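Phosphoenolpyruvate--protein phosphotransferase (Escherichia coli, PDB 5T12) probably takes a phosphoryl group from phosphoenolpyruvate and passes it to the carrier protein NPr, the chain here being the EIN(Ntr) part of Enzyme I-Ntr. Local coordinates at residues A[15-20]-A[148-153]; A[40-45]-A[98-103]; A[129-134]-A[161-166]; A[154-159]-A[175-180]; A[198-203]-A[215-220]. The protein carries 1 engineered substitution. All blocks are in the same frame, centred on the assembly; numbering follows the deposited sequence.

Contact 1 of 5, residues A[15-20]-A[148-153]; sequences EGWQDA and NAWPER
Glu15 crosses Pro151 at about a right angle, its carboxylate against the proline ring: OE2 lies 3.5 Å from Pro151 CG, a van der Waals contact. At the backbone a water joins the two segments, accepting from Glu15 N at 3.1 Å and donating to Arg153 O at 2.5 Å. Two residues on, Trp17 does most of the work. With CG anti to the backbone N (chi1 -171°), its indole reaches across to two partners over the same face. Pro151 CD stands 4.0 Å from the centroid of the five-membered ring, a CH-pi contact. Trp150 presents its edge to the six-membered ring in an offset edge-to-face pair, planes at 70°, with Trp150 CD1 3.3 Å from Trp17 CH2. Phe154 meets both indoles, completing an aromatic cluster where the loop 148-153 enters strand 154-158 beside strand 11-18. Replacing Trp17, a leucine here would probably leave the Trp150 edge and Pro151 CD without a pi face and open a gap between loop and strand. No direct hydrogen bond spans the two segments, so the chemistry implies cohesion through C-H groups on an aromatic face, with one water as the polar link.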
# COMPACT_ATOMS: atom_id res chain seq x y z
N GLU A 15 15.55 -1.67 8.13
CA GLU A 15 16.01 -0.39 7.61
C GLU A 15 14.81 0.49 7.26
O GLU A 15 13.81 0.02 6.72
CB GLU A 15 16.89 -0.61 6.38
CG GLU A 15 16.88 0.51 5.36
CD GLU A 15 17.46 0.09 4.02
OE1 GLU A 15 17.90 -1.07 3.91
OE2 GLU A 15 17.48 0.92 3.09
N GLY A 16 14.92 1.78 7.58
CA GLY A 16 13.87 2.72 7.22
C GLY A 16 13.91 3.04 5.73
O GLY A 16 14.98 3.16 5.13
N TRP A 17 12.73 3.19 5.14
CA TRP A 17 12.60 3.45 3.71
C TRP A 17 11.52 4.49 3.49
O TRP A 17 10.35 4.25 3.81
CB TRP A 17 12.29 2.17 2.94
CG TRP A 17 12.36 2.34 1.45
CD1 TRP A 17 13.48 2.46 0.68
CD2 TRP A 17 11.25 2.39 0.54
NE1 TRP A 17 13.14 2.60 -0.64
CE2 TRP A 17 11.78 2.56 -0.76
CE3 TRP A 17 9.86 2.32 0.70
CZ2 TRP A 17 10.97 2.65 -1.89
CZ3 TRP A 17 9.06 2.42 -0.43
CH2 TRP A 17 9.62 2.58 -1.70
N GLN A 18 11.90 5.64 2.94
CA GLN A 18 10.96 6.70 2.59
C GLN A 18 10.73 6.68 1.08
O GLN A 18 11.69 6.72 0.30
CB GLN A 18 11.48 8.07 3.02
CG GLN A 18 10.59 9.23 2.59
CD GLN A 18 11.32 10.55 2.55
OE1 GLN A 18 12.53 10.60 2.35
NE2 GLN A 18 10.58 11.64 2.74
N ASP A 19 9.46 6.63 0.68
CA ASP A 19 9.09 6.71 -0.73
C ASP A 19 8.62 8.13 -1.01
O ASP A 19 7.43 8.43 -1.02
CB ASP A 19 8.02 5.68 -1.07
CG ASP A 19 7.61 5.73 -2.53
OD1 ASP A 19 8.48 5.99 -3.39
OD2 ASP A 19 6.41 5.53 -2.82
N ALA A 20 9.59 9.02 -1.24
CA ALA A 20 9.30 10.41 -1.56
C ALA A 20 9.03 10.64 -3.04
O ALA A 20 9.16 11.78 -3.51
CB ALA A 20 10.46 11.30 -1.09
N ASN A 148 12.58 -3.63 -8.15
CA ASN A 148 12.93 -4.10 -6.82
C ASN A 148 13.79 -3.07 -6.09
O ASN A 148 14.73 -3.42 -5.38
CB ASN A 148 13.66 -5.45 -6.89
CG ASN A 148 15.01 -5.35 -7.59
OD1 ASN A 148 16.05 -5.58 -6.97
ND2 ASN A 148 15.00 -5.02 -8.87
N ALA A 149 13.43 -1.79 -6.25
CA ALA A 149 14.14 -0.71 -5.58
C ALA A 149 13.95 -0.73 -4.07
O ALA A 149 14.55 0.11 -3.38
CB ALA A 149 13.67 0.64 -6.13
N TRP A 150 13.16 -1.65 -3.54
CA TRP A 150 12.95 -1.77 -2.11
C TRP A 150 14.07 -2.58 -1.47
O TRP A 150 14.67 -3.44 -2.12
CB TRP A 150 11.61 -2.44 -1.82
CG TRP A 150 10.45 -1.85 -2.57
CD1 TRP A 150 9.85 -0.65 -2.33
CD2 TRP A 150 9.75 -2.45 -3.66
NE1 TRP A 150 8.82 -0.46 -3.22
CE2 TRP A 150 8.73 -1.55 -4.04
CE3 TRP A 150 9.88 -3.66 -4.36
CZ2 TRP A 150 7.85 -1.82 -5.09
CZ3 TRP A 150 9.00 -3.92 -5.39
CH2 TRP A 150 8.00 -3.01 -5.75
N PRO A 151 14.36 -2.34 -0.19
CA PRO A 151 15.27 -3.22 0.54
C PRO A 151 14.65 -4.60 0.71
O PRO A 151 13.46 -4.81 0.46
CB PRO A 151 15.46 -2.52 1.89
CG PRO A 151 15.03 -1.10 1.65
CD PRO A 151 13.96 -1.17 0.61
N GLU A 152 15.48 -5.55 1.14
CA GLU A 152 14.98 -6.90 1.38
C GLU A 152 13.88 -6.90 2.44
O GLU A 152 12.86 -7.58 2.29
CB GLU A 152 16.13 -7.82 1.79
CG GLU A 152 15.78 -9.30 1.74
CD GLU A 152 16.95 -10.18 2.13
OE1 GLU A 152 17.43 -10.06 3.28
OE2 GLU A 152 17.39 -10.99 1.29
N ARG A 153 14.09 -6.14 3.51
CA ARG A 153 13.06 -5.85 4.50
C ARG A 153 13.18 -4.37 4.86
O ARG A 153 14.29 -3.85 4.96
CB ARG A 153 13.21 -6.71 5.76
CG ARG A 153 13.03 -8.20 5.54
CD ARG A 153 11.60 -8.54 5.16
NE ARG A 153 11.31 -9.96 5.36
CZ ARG A 153 11.55 -10.90 4.45
NH1 ARG A 153 12.07 -10.58 3.28
NH2 ARG A 153 11.25 -12.17 4.72
O HOH W 1 16.05 -4.28 6.61

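Contact 2 of 5, residues A[40-45]-A[98-103]; sequences RERLTG and VAEWAV
Arg42 and Leu43 carry the packing of helix 36-61 against the start of helix 99-115, two members of the helical part of the EIN fold; the short axes pass 10.1 Å apart and cross at -57°. Arg42 points from its CB toward the other segment. That CB passes Ala99 CB loosely, at 4.5 Å; CG and CD lead on, and the chain bends at chi3 (56°), bringing the guanidinium over the first turn of the partner helix. There CZ faces the Glu100 carboxylate, and Ala99 CB lies over one face of the group, 4.1 Å from Arg42 NH1. At the edge Val98 CG1 approaches the same nitrogen, at 3.6 Å. The tip, NH2, makes a salt bridge with Glu100 OE2; the modelled 2.4 Å is too short to be taken literally, and the guanidinium and carboxylate planes are 35° apart. NH1 has a second acidic partner in Glu39 OE1, which also accepts from Ala99 N and so anchors the helix start behind the N-cap Val98. A methionine in place of Arg42 would probably leave the Glu100 carboxylate without its counter-charge on this helix and take a charged partner from Glu39. Beneath this polar rim Leu43 fills the interior. Its CG rests 3.7 Å from Ala99 CB, and CD1 reaches toward Ala102 CB at 4.4 Å. The CD2 branch slides past Val103 in the opposite direction, with Leu43 CD2 and Val103 CG2 3.7 Å apart.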
# COMPACT_ATOMS: atom_id res chain seq x y z
N ARG A 40 -3.40 -6.49 -24.26
CA ARG A 40 -4.59 -7.13 -23.71
C ARG A 40 -4.22 -8.34 -22.86
O ARG A 40 -4.86 -8.61 -21.84
CB ARG A 40 -5.54 -7.54 -24.84
CG ARG A 40 -6.30 -6.38 -25.46
CD ARG A 40 -7.36 -6.88 -26.43
NE ARG A 40 -6.77 -7.41 -27.66
CZ ARG A 40 -6.63 -6.71 -28.78
NH1 ARG A 40 -7.03 -5.44 -28.83
NH2 ARG A 40 -6.09 -7.27 -29.85
N GLU A 41 -3.18 -9.07 -23.25
CA GLU A 41 -2.74 -10.21 -22.46
C GLU A 41 -2.10 -9.77 -21.15
O GLU A 41 -2.24 -10.44 -20.12
CB GLU A 41 -1.76 -11.07 -23.27
CG GLU A 41 -2.42 -11.84 -24.40
CD GLU A 41 -1.42 -12.54 -25.30
OE1 GLU A 41 -0.20 -12.36 -25.09
OE2 GLU A 41 -1.85 -13.27 -26.23
N ARG A 42 -1.40 -8.63 -21.17
CA ARG A 42 -0.84 -8.09 -19.93
C ARG A 42 -1.93 -7.62 -18.98
O ARG A 42 -1.76 -7.69 -17.76
CB ARG A 42 0.12 -6.94 -20.24
CG ARG A 42 1.33 -7.32 -21.06
CD ARG A 42 2.15 -6.08 -21.37
NE ARG A 42 2.54 -5.38 -20.15
CZ ARG A 42 2.71 -4.06 -20.07
NH1 ARG A 42 2.52 -3.30 -21.13
NH2 ARG A 42 3.07 -3.51 -18.91
N LEU A 43 -3.05 -7.14 -19.52
CA LEU A 43 -4.14 -6.65 -18.67
C LEU A 43 -4.90 -7.80 -18.03
O LEU A 43 -5.24 -7.73 -16.84
CB LEU A 43 -5.08 -5.77 -19.49
CG LEU A 43 -4.67 -4.30 -19.59
CD1 LEU A 43 -5.43 -3.60 -20.70
CD2 LEU A 43 -4.91 -3.60 -18.27
N THR A 44 -5.19 -8.85 -18.79
CA THR A 44 -5.88 -10.00 -18.21
C THR A 44 -5.03 -10.69 -17.14
O THR A 44 -5.57 -11.28 -16.20
CB THR A 44 -6.26 -11.00 -19.30
OG1 THR A 44 -5.10 -11.36 -20.06
CG2 THR A 44 -7.30 -10.40 -20.23
N GLY A 45 -3.71 -10.61 -17.27
CA GLY A 45 -2.85 -11.16 -16.24
C GLY A 45 -2.90 -10.36 -14.95
O GLY A 45 -2.94 -10.92 -13.86
N VAL A 98 -1.07 1.68 -24.22
CA VAL A 98 -0.42 0.65 -23.43
C VAL A 98 -1.26 0.34 -22.19
O VAL A 98 -2.10 1.14 -21.77
CB VAL A 98 1.01 1.08 -23.06
CG1 VAL A 98 1.81 -0.08 -22.48
CG2 VAL A 98 1.72 1.62 -24.28
N ALA A 99 -1.04 -0.85 -21.62
CA ALA A 99 -1.87 -1.31 -20.51
C ALA A 99 -1.84 -0.34 -19.34
O ALA A 99 -2.85 -0.16 -18.65
CB ALA A 99 -1.42 -2.70 -20.07
N GLU A 100 -0.69 0.29 -19.09
CA GLU A 100 -0.59 1.22 -17.97
C GLU A 100 -1.48 2.44 -18.16
O GLU A 100 -2.17 2.87 -17.23
CB GLU A 100 0.87 1.64 -17.76
CG GLU A 100 1.75 0.59 -17.10
CD GLU A 100 2.17 -0.51 -18.06
OE1 GLU A 100 1.87 -0.41 -19.27
OE2 GLU A 100 2.81 -1.48 -17.60
N TRP A 101 -1.48 3.02 -19.37
CA TRP A 101 -2.34 4.17 -19.63
C TRP A 101 -3.81 3.77 -19.61
O TRP A 101 -4.66 4.55 -19.17
CB TRP A 101 -1.97 4.80 -20.97
CG TRP A 101 -2.86 5.94 -21.36
CD1 TRP A 101 -3.85 5.92 -22.30
CD2 TRP A 101 -2.83 7.28 -20.84
NE1 TRP A 101 -4.45 7.15 -22.39
CE2 TRP A 101 -3.84 8.00 -21.51
CE3 TRP A 101 -2.06 7.93 -19.87
CZ2 TRP A 101 -4.09 9.35 -21.24
CZ3 TRP A 101 -2.31 9.26 -19.61
CH2 TRP A 101 -3.32 9.95 -20.29
N ALA A 102 -4.13 2.57 -20.09
CA ALA A 102 -5.51 2.10 -20.07
C ALA A 102 -6.03 1.98 -18.65
O ALA A 102 -7.20 2.28 -18.37
CB ALA A 102 -5.63 0.77 -20.80
N VAL A 103 -5.18 1.55 -17.72
CA VAL A 103 -5.57 1.48 -16.32
C VAL A 103 -5.74 2.89 -15.75
O VAL A 103 -6.71 3.17 -15.03
CB VAL A 103 -4.55 0.66 -15.51
CG1 VAL A 103 -4.82 0.79 -14.02
CG2 VAL A 103 -4.59 -0.80 -15.94

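Contact 3 of 5, residues A[129-134]-A[161-166]; sequences LRALGQ and LSATTL
The flat carboxamide of Gln134 meets Thr164 at its edge: Thr164 O lies in the amide plane, only 4° out of it, and takes the hydrogen bond from NE2 at 2.9 Å. Seen from the acceptor the approach is less regular, since the donor stands above the Thr164 carbonyl plane by 42°. A bend at chi2 (-91°) turns the amide back toward the short helix, and on the way Gln134 CG packs against Thr164 CB at 4.1 Å. Outside the two segments NE2 also bonds Glu168 OE2 and OE1 accepts from Met25 N, so three hydrogen bonds fix the rotation of this buried group. Thr164 turns its two branches to different tasks. CG2 sits on the helix backbone, 3.9 Å from Ala131 N, and touches Arg130 CB as well. OG1 pairs with Ser162 OG at 3.0 Å, joining it to the N-cap residue of the same helix. Small side chains allow a close approach: the CA atoms of Ala131 and Thr164 are 4.4 Å apart, and Ala131 CB meets Ala163 CB at 4.0 Å. The contact is a helix-to-helix junction between helix 126-140 and the single turn 163-166, with Ser162 at its N-cap position, which lies in the connection of the beta-alpha-beta unit 154-179; the helical and alpha/beta parts of the EIN fold meet here.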
# COMPACT_ATOMS: atom_id res chain seq x y z
N LEU A 129 -11.01 3.34 -5.44
CA LEU A 129 -10.81 3.04 -6.85
C LEU A 129 -9.40 3.38 -7.30
O LEU A 129 -8.79 2.64 -8.08
CB LEU A 129 -11.84 3.79 -7.70
CG LEU A 129 -13.18 3.11 -7.94
CD1 LEU A 129 -12.98 1.77 -8.64
CD2 LEU A 129 -13.97 2.92 -6.65
N ARG A 130 -8.85 4.49 -6.81
CA ARG A 130 -7.47 4.83 -7.13
C ARG A 130 -6.50 3.82 -6.53
O ARG A 130 -5.48 3.49 -7.14
CB ARG A 130 -7.14 6.24 -6.64
CG ARG A 130 -8.03 7.32 -7.23
CD ARG A 130 -7.48 8.71 -6.97
NE ARG A 130 -8.37 9.75 -7.49
CZ ARG A 130 -8.40 10.15 -8.75
NH1 ARG A 130 -7.58 9.60 -9.64
NH2 ARG A 130 -9.24 11.10 -9.13
N ALA A 131 -6.82 3.31 -5.34
CA ALA A 131 -5.99 2.27 -4.73
C ALA A 131 -6.00 1.00 -5.56
O ALA A 131 -4.96 0.36 -5.75
CB ALA A 131 -6.47 1.99 -3.30
N LEU A 132 -7.18 0.60 -6.06
CA LEU A 132 -7.26 -0.56 -6.94
C LEU A 132 -6.46 -0.33 -8.22
O LEU A 132 -5.81 -1.25 -8.73
CB LEU A 132 -8.71 -0.88 -7.26
CG LEU A 132 -9.41 -1.94 -6.40
CD1 LEU A 132 -9.48 -1.50 -4.94
CD2 LEU A 132 -10.80 -2.24 -6.93
N GLY A 133 -6.50 0.89 -8.75
CA GLY A 133 -5.67 1.21 -9.90
C GLY A 133 -4.19 1.16 -9.57
O GLY A 133 -3.39 0.66 -10.37
N GLN A 134 -3.81 1.67 -8.40
CA GLN A 134 -2.43 1.55 -7.94
C GLN A 134 -2.00 0.10 -7.86
O GLN A 134 -0.87 -0.25 -8.24
CB GLN A 134 -2.27 2.23 -6.58
CG GLN A 134 -2.29 3.75 -6.63
CD GLN A 134 -0.91 4.34 -6.79
OE1 GLN A 134 -0.53 4.79 -7.87
NE2 GLN A 134 -0.14 4.35 -5.71
N LEU A 161 -0.27 8.40 5.54
CA LEU A 161 -0.51 7.01 5.17
C LEU A 161 -1.93 6.88 4.64
O LEU A 161 -2.89 7.21 5.34
CB LEU A 161 -0.29 6.06 6.35
CG LEU A 161 -0.36 4.57 6.04
CD1 LEU A 161 0.70 4.18 5.02
CD2 LEU A 161 -0.21 3.74 7.31
N SER A 162 -2.06 6.41 3.40
CA SER A 162 -3.36 6.20 2.77
C SER A 162 -3.35 4.86 2.05
O SER A 162 -2.31 4.20 1.94
CB SER A 162 -3.70 7.34 1.80
OG SER A 162 -2.75 7.42 0.75
N ALA A 163 -4.52 4.46 1.56
CA ALA A 163 -4.64 3.18 0.87
C ALA A 163 -3.84 3.15 -0.42
O ALA A 163 -3.33 2.09 -0.81
CB ALA A 163 -6.11 2.88 0.58
N THR A 164 -3.70 4.29 -1.09
CA THR A 164 -2.94 4.33 -2.33
C THR A 164 -1.45 4.10 -2.09
O THR A 164 -0.76 3.55 -2.96
CB THR A 164 -3.15 5.66 -3.05
OG1 THR A 164 -2.72 6.74 -2.20
CG2 THR A 164 -4.63 5.85 -3.38
N THR A 165 -0.94 4.51 -0.93
CA THR A 165 0.47 4.30 -0.63
C THR A 165 0.76 2.82 -0.38
O THR A 165 1.73 2.27 -0.91
CB THR A 165 0.88 5.13 0.59
OG1 THR A 165 0.60 6.51 0.34
CG2 THR A 165 2.37 4.96 0.87
N LEU A 166 -0.09 2.16 0.42
CA LEU A 166 0.13 0.75 0.71
C LEU A 166 -0.06 -0.12 -0.53
O LEU A 166 0.50 -1.22 -0.61
CB LEU A 166 -0.82 0.30 1.82
CG LEU A 166 -0.64 0.95 3.19
CD1 LEU A 166 -1.84 0.68 4.09
CD2 LEU A 166 0.64 0.47 3.85

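Contact 4 of 5, residues A[154-159]-A[175-180]; sequences FILVAD and VGVVVR
Leu156 and Val177 lie side by side, pointing the same way, with Leu156 CD2 4.0 Å from Val177 CG1; Ala158 and Val179 share their face of the sheet. Val157 and Val178 run alongside each other on the opposite face, where Val157 CG1 touches Val178 CB at 4.1 Å. Ile155 is the branching point of that face. Its CG2, anti to the backbone N, meets Val178 CG2 at 3.9 Å, whereas CG1 crosses Val175 at about a right angle, 4.1 Å from Val175 CG2. Gly176, between those two valines, has no side chain, and a CB there would crowd Ile155 CG1. The matching follows from the parallel register that pairs Leu156 with Val177 and Val157 with Val178; the strand axes are 15° apart. Leu156 is held through both its backbone N and its backbone O: the N donates to Gly176 O at 2.8 Å, and the O accepts from Val178 N at 2.6 Å. The same ladder continues through Ala158, whose N bonds Val178 O and whose O takes Arg180 N. These two strands are the outer members of a beta-alpha-beta unit whose helix is 163-166. Strand 11-18 borders 154-158 and strand 199-201 borders 174-179. Leu215 and Val217 of strand 214-218 cover Ile155, while Leu161 and Leu169 from the connection between the strands pack on Val177 and Leu156 over the other face.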
# COMPACT_ATOMS: atom_id res chain seq x y z
N PHE A 154 12.05 -3.70 5.04
CA PHE A 154 12.09 -2.28 5.37
C PHE A 154 10.89 -1.89 6.21
O PHE A 154 9.86 -2.58 6.24
CB PHE A 154 12.16 -1.41 4.11
CG PHE A 154 10.97 -1.53 3.20
CD1 PHE A 154 10.95 -2.47 2.19
CD2 PHE A 154 9.88 -0.69 3.35
CE1 PHE A 154 9.86 -2.58 1.35
CE2 PHE A 154 8.78 -0.80 2.51
CZ PHE A 154 8.77 -1.75 1.51
N ILE A 155 11.04 -0.77 6.91
CA ILE A 155 9.96 -0.13 7.65
C ILE A 155 9.61 1.15 6.91
O ILE A 155 10.46 2.03 6.73
CB ILE A 155 10.36 0.17 9.11
CG1 ILE A 155 10.60 -1.14 9.87
CG2 ILE A 155 9.29 1.01 9.79
CD1 ILE A 155 11.24 -0.94 11.23
N LEU A 156 8.36 1.26 6.47
CA LEU A 156 7.91 2.44 5.75
C LEU A 156 7.88 3.64 6.68
O LEU A 156 7.23 3.60 7.73
CB LEU A 156 6.54 2.20 5.13
CG LEU A 156 5.87 3.42 4.49
CD1 LEU A 156 6.68 3.92 3.29
CD2 LEU A 156 4.44 3.11 4.09
N VAL A 157 8.58 4.71 6.31
CA VAL A 157 8.52 5.98 7.01
C VAL A 157 7.91 7.00 6.06
O VAL A 157 8.31 7.11 4.90
CB VAL A 157 9.91 6.43 7.50
CG1 VAL A 157 10.36 5.57 8.66
CG2 VAL A 157 10.93 6.37 6.37
N ALA A 158 6.92 7.75 6.56
CA ALA A 158 6.21 8.70 5.72
C ALA A 158 5.50 9.70 6.61
O ALA A 158 5.32 9.49 7.81
CB ALA A 158 5.21 7.99 4.80
N ASP A 159 5.10 10.82 6.00
CA ASP A 159 4.34 11.84 6.71
C ASP A 159 2.85 11.53 6.74
O ASP A 159 2.18 11.88 7.71
CB ASP A 159 4.58 13.20 6.06
CG ASP A 159 4.31 13.19 4.57
OD1 ASP A 159 4.35 12.10 3.97
OD2 ASP A 159 4.05 14.27 4.00
N VAL A 175 7.56 -4.77 6.72
CA VAL A 175 7.42 -5.34 8.05
C VAL A 175 6.96 -4.34 9.09
O VAL A 175 6.63 -4.74 10.22
CB VAL A 175 8.74 -6.01 8.51
CG1 VAL A 175 9.16 -7.08 7.53
CG2 VAL A 175 9.83 -4.96 8.67
N GLY A 176 6.93 -3.05 8.77
CA GLY A 176 6.50 -2.04 9.72
C GLY A 176 6.28 -0.71 9.03
O GLY A 176 6.79 -0.47 7.93
N VAL A 177 5.51 0.15 9.70
CA VAL A 177 5.17 1.47 9.18
C VAL A 177 5.29 2.49 10.30
O VAL A 177 4.93 2.21 11.45
CB VAL A 177 3.75 1.50 8.57
CG1 VAL A 177 3.46 2.85 7.94
CG2 VAL A 177 3.58 0.39 7.53
N VAL A 178 5.82 3.67 9.97
CA VAL A 178 5.93 4.78 10.91
C VAL A 178 5.39 6.03 10.23
O VAL A 178 5.94 6.47 9.21
CB VAL A 178 7.37 5.01 11.38
CG1 VAL A 178 7.43 6.23 12.30
CG2 VAL A 178 7.90 3.78 12.09
N VAL A 179 4.33 6.60 10.78
CA VAL A 179 3.70 7.79 10.22
C VAL A 179 3.87 8.95 11.20
O VAL A 179 3.71 8.78 12.41
CB VAL A 179 2.22 7.54 9.89
CG1 VAL A 179 1.77 8.53 8.83
CG2 VAL A 179 2.03 6.12 9.38
N ARG A 180 4.23 10.13 10.66
CA ARG A 180 4.42 11.34 11.46
C ARG A 180 3.10 12.10 11.65
O ARG A 180 2.74 12.43 12.78
CB ARG A 180 5.48 12.24 10.82
CG ARG A 180 5.70 13.54 11.58
CD ARG A 180 6.40 14.58 10.74
NE ARG A 180 7.21 15.49 11.55
CZ ARG A 180 6.88 16.75 11.79
NH1 ARG A 180 5.78 17.27 11.28
NH2 ARG A 180 7.67 17.51 12.55

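Contact 5 of 5, residues A[198-203]-A[215-220]; sequences PTVMGA and LIVDGY
Pro198 and Gly219 bring the two backbones nearest, their CA atoms 5.1 Å apart, yet no hydrogen bond joins the segments. Strands 199-201 and 214-218 belong to one mixed sheet of the alpha/beta mobile domain, with three strands between them in its order. They therefore meet through side chains, which is consistent with a sheet curled enough to bring these strands face to face. Val217 carries this meeting by forking. With chi1 at 49°, CG1 sits between the backbone N and the carbonyl carbon and faces Pro198 CB at 4.3 Å, while CG2 stands anti to the N and reaches Val200 CG1 at 4.2 Å. Both gaps are ordinary apolar contacts among buried residues. Ile155 and Ala12 also pack on Val217, tying the pair to the middle strands. Gly219 passes Thr199, its CA 4.3 Å from Thr199 O; a CB there would lie 3.6 Å from Thr199 N. Within the sheet, Pro198 and Val200 bond the backbone of strand 174-179, and Thr199 that of Ala7 and Ala8. Just beyond strand 214-218 the chain turns in an Asx turn: Asp218 OD1 accepts from Tyr220 N at 3.2 Å, with the donor above the carboxylate plane.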
# COMPACT_ATOMS: atom_id res chain seq x y z
N PRO A 198 3.05 -4.09 12.21
CA PRO A 198 3.28 -3.13 13.29
C PRO A 198 3.34 -1.71 12.75
O PRO A 198 4.04 -1.43 11.77
CB PRO A 198 4.63 -3.57 13.88
CG PRO A 198 4.77 -5.00 13.48
CD PRO A 198 4.10 -5.12 12.15
N THR A 199 2.58 -0.81 13.38
CA THR A 199 2.43 0.54 12.86
C THR A 199 2.35 1.53 14.01
O THR A 199 1.63 1.29 14.99
CB THR A 199 1.19 0.65 11.96
OG1 THR A 199 1.36 -0.17 10.80
CG2 THR A 199 0.96 2.09 11.53
N VAL A 200 3.08 2.63 13.89
CA VAL A 200 3.09 3.70 14.88
C VAL A 200 2.80 5.01 14.17
O VAL A 200 3.21 5.21 13.02
CB VAL A 200 4.43 3.73 15.65
CG1 VAL A 200 5.53 4.39 14.83
CG2 VAL A 200 4.27 4.40 16.99
N MET A 201 2.07 5.90 14.84
CA MET A 201 1.61 7.14 14.21
C MET A 201 1.80 8.31 15.17
O MET A 201 2.18 8.14 16.33
CB MET A 201 0.13 7.04 13.80
CG MET A 201 -0.14 6.09 12.64
SD MET A 201 -1.89 6.04 12.20
CE MET A 201 -1.86 4.95 10.78
N GLY A 202 1.54 9.51 14.65
CA GLY A 202 1.66 10.73 15.45
C GLY A 202 3.04 10.95 16.02
O GLY A 202 3.17 11.58 17.07
N ALA A 203 4.07 10.46 15.35
CA ALA A 203 5.42 10.42 15.88
C ALA A 203 6.21 11.63 15.38
O ALA A 203 6.36 11.82 14.17
CB ALA A 203 6.12 9.13 15.47
N LEU A 215 15.73 0.74 12.12
CA LEU A 215 14.70 1.17 13.04
C LEU A 215 14.05 -0.04 13.70
O LEU A 215 13.97 -1.12 13.11
CB LEU A 215 13.62 1.99 12.33
CG LEU A 215 14.05 3.14 11.42
CD1 LEU A 215 12.86 3.67 10.64
CD2 LEU A 215 14.71 4.25 12.21
N ILE A 216 13.59 0.15 14.93
CA ILE A 216 12.73 -0.81 15.62
C ILE A 216 11.40 -0.12 15.89
O ILE A 216 11.35 0.87 16.63
CB ILE A 216 13.35 -1.32 16.93
CG1 ILE A 216 14.69 -2.01 16.67
CG2 ILE A 216 12.39 -2.27 17.63
CD1 ILE A 216 15.30 -2.62 17.91
N VAL A 217 10.33 -0.63 15.30
CA VAL A 217 8.99 -0.12 15.53
C VAL A 217 8.29 -1.04 16.52
O VAL A 217 8.25 -2.26 16.33
CB VAL A 217 8.20 0.00 14.21
CG1 VAL A 217 8.29 -1.28 13.40
CG2 VAL A 217 6.74 0.35 14.49
N ASP A 218 7.76 -0.45 17.59
CA ASP A 218 7.06 -1.19 18.65
C ASP A 218 5.62 -0.71 18.67
O ASP A 218 5.32 0.37 19.19
CB ASP A 218 7.75 -0.98 20.00
CG ASP A 218 7.00 -1.63 21.15
OD1 ASP A 218 6.20 -2.55 20.90
OD2 ASP A 218 7.22 -1.21 22.30
N GLY A 219 4.72 -1.51 18.09
CA GLY A 219 3.31 -1.18 18.03
C GLY A 219 2.50 -1.53 19.25
O GLY A 219 1.33 -1.14 19.34
N TYR A 220 3.08 -2.27 20.20
CA TYR A 220 2.37 -2.57 21.44
C TYR A 220 2.40 -1.38 22.39
O TYR A 220 1.40 -1.09 23.05
CB TYR A 220 2.99 -3.79 22.13
CG TYR A 220 2.87 -5.09 21.36
CD1 TYR A 220 1.63 -5.68 21.14
CD2 TYR A 220 3.99 -5.75 20.90
CE1 TYR A 220 1.52 -6.88 20.45
CE2 TYR A 220 3.89 -6.95 20.21
CZ TYR A 220 2.65 -7.51 19.99
OH TYR A 220 2.55 -8.70 19.31

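How the contacts relate
From the N terminus, contact 1 closes the longest loop, joining strand 11-18 to the residues just before strand 154-158 after the chain has gone through the helical part. Contact 2 lies wholly within that loop, the centres of contacts 1 and 2 being about 27 Å apart. Contact 3 opens inside the same loop and closes beyond it, so it crosses contact 1; it also crosses contact 4, because 161-166 lies between the strands that contact 4 pairs. Contact 5 follows in series. Contacts 1, 4 and 5 reach a single sheet, with contact 4 bonded to both of the others. Contact 3 links sheet and helices, as Leu161 packs on Val179 and Gly133 on Val103.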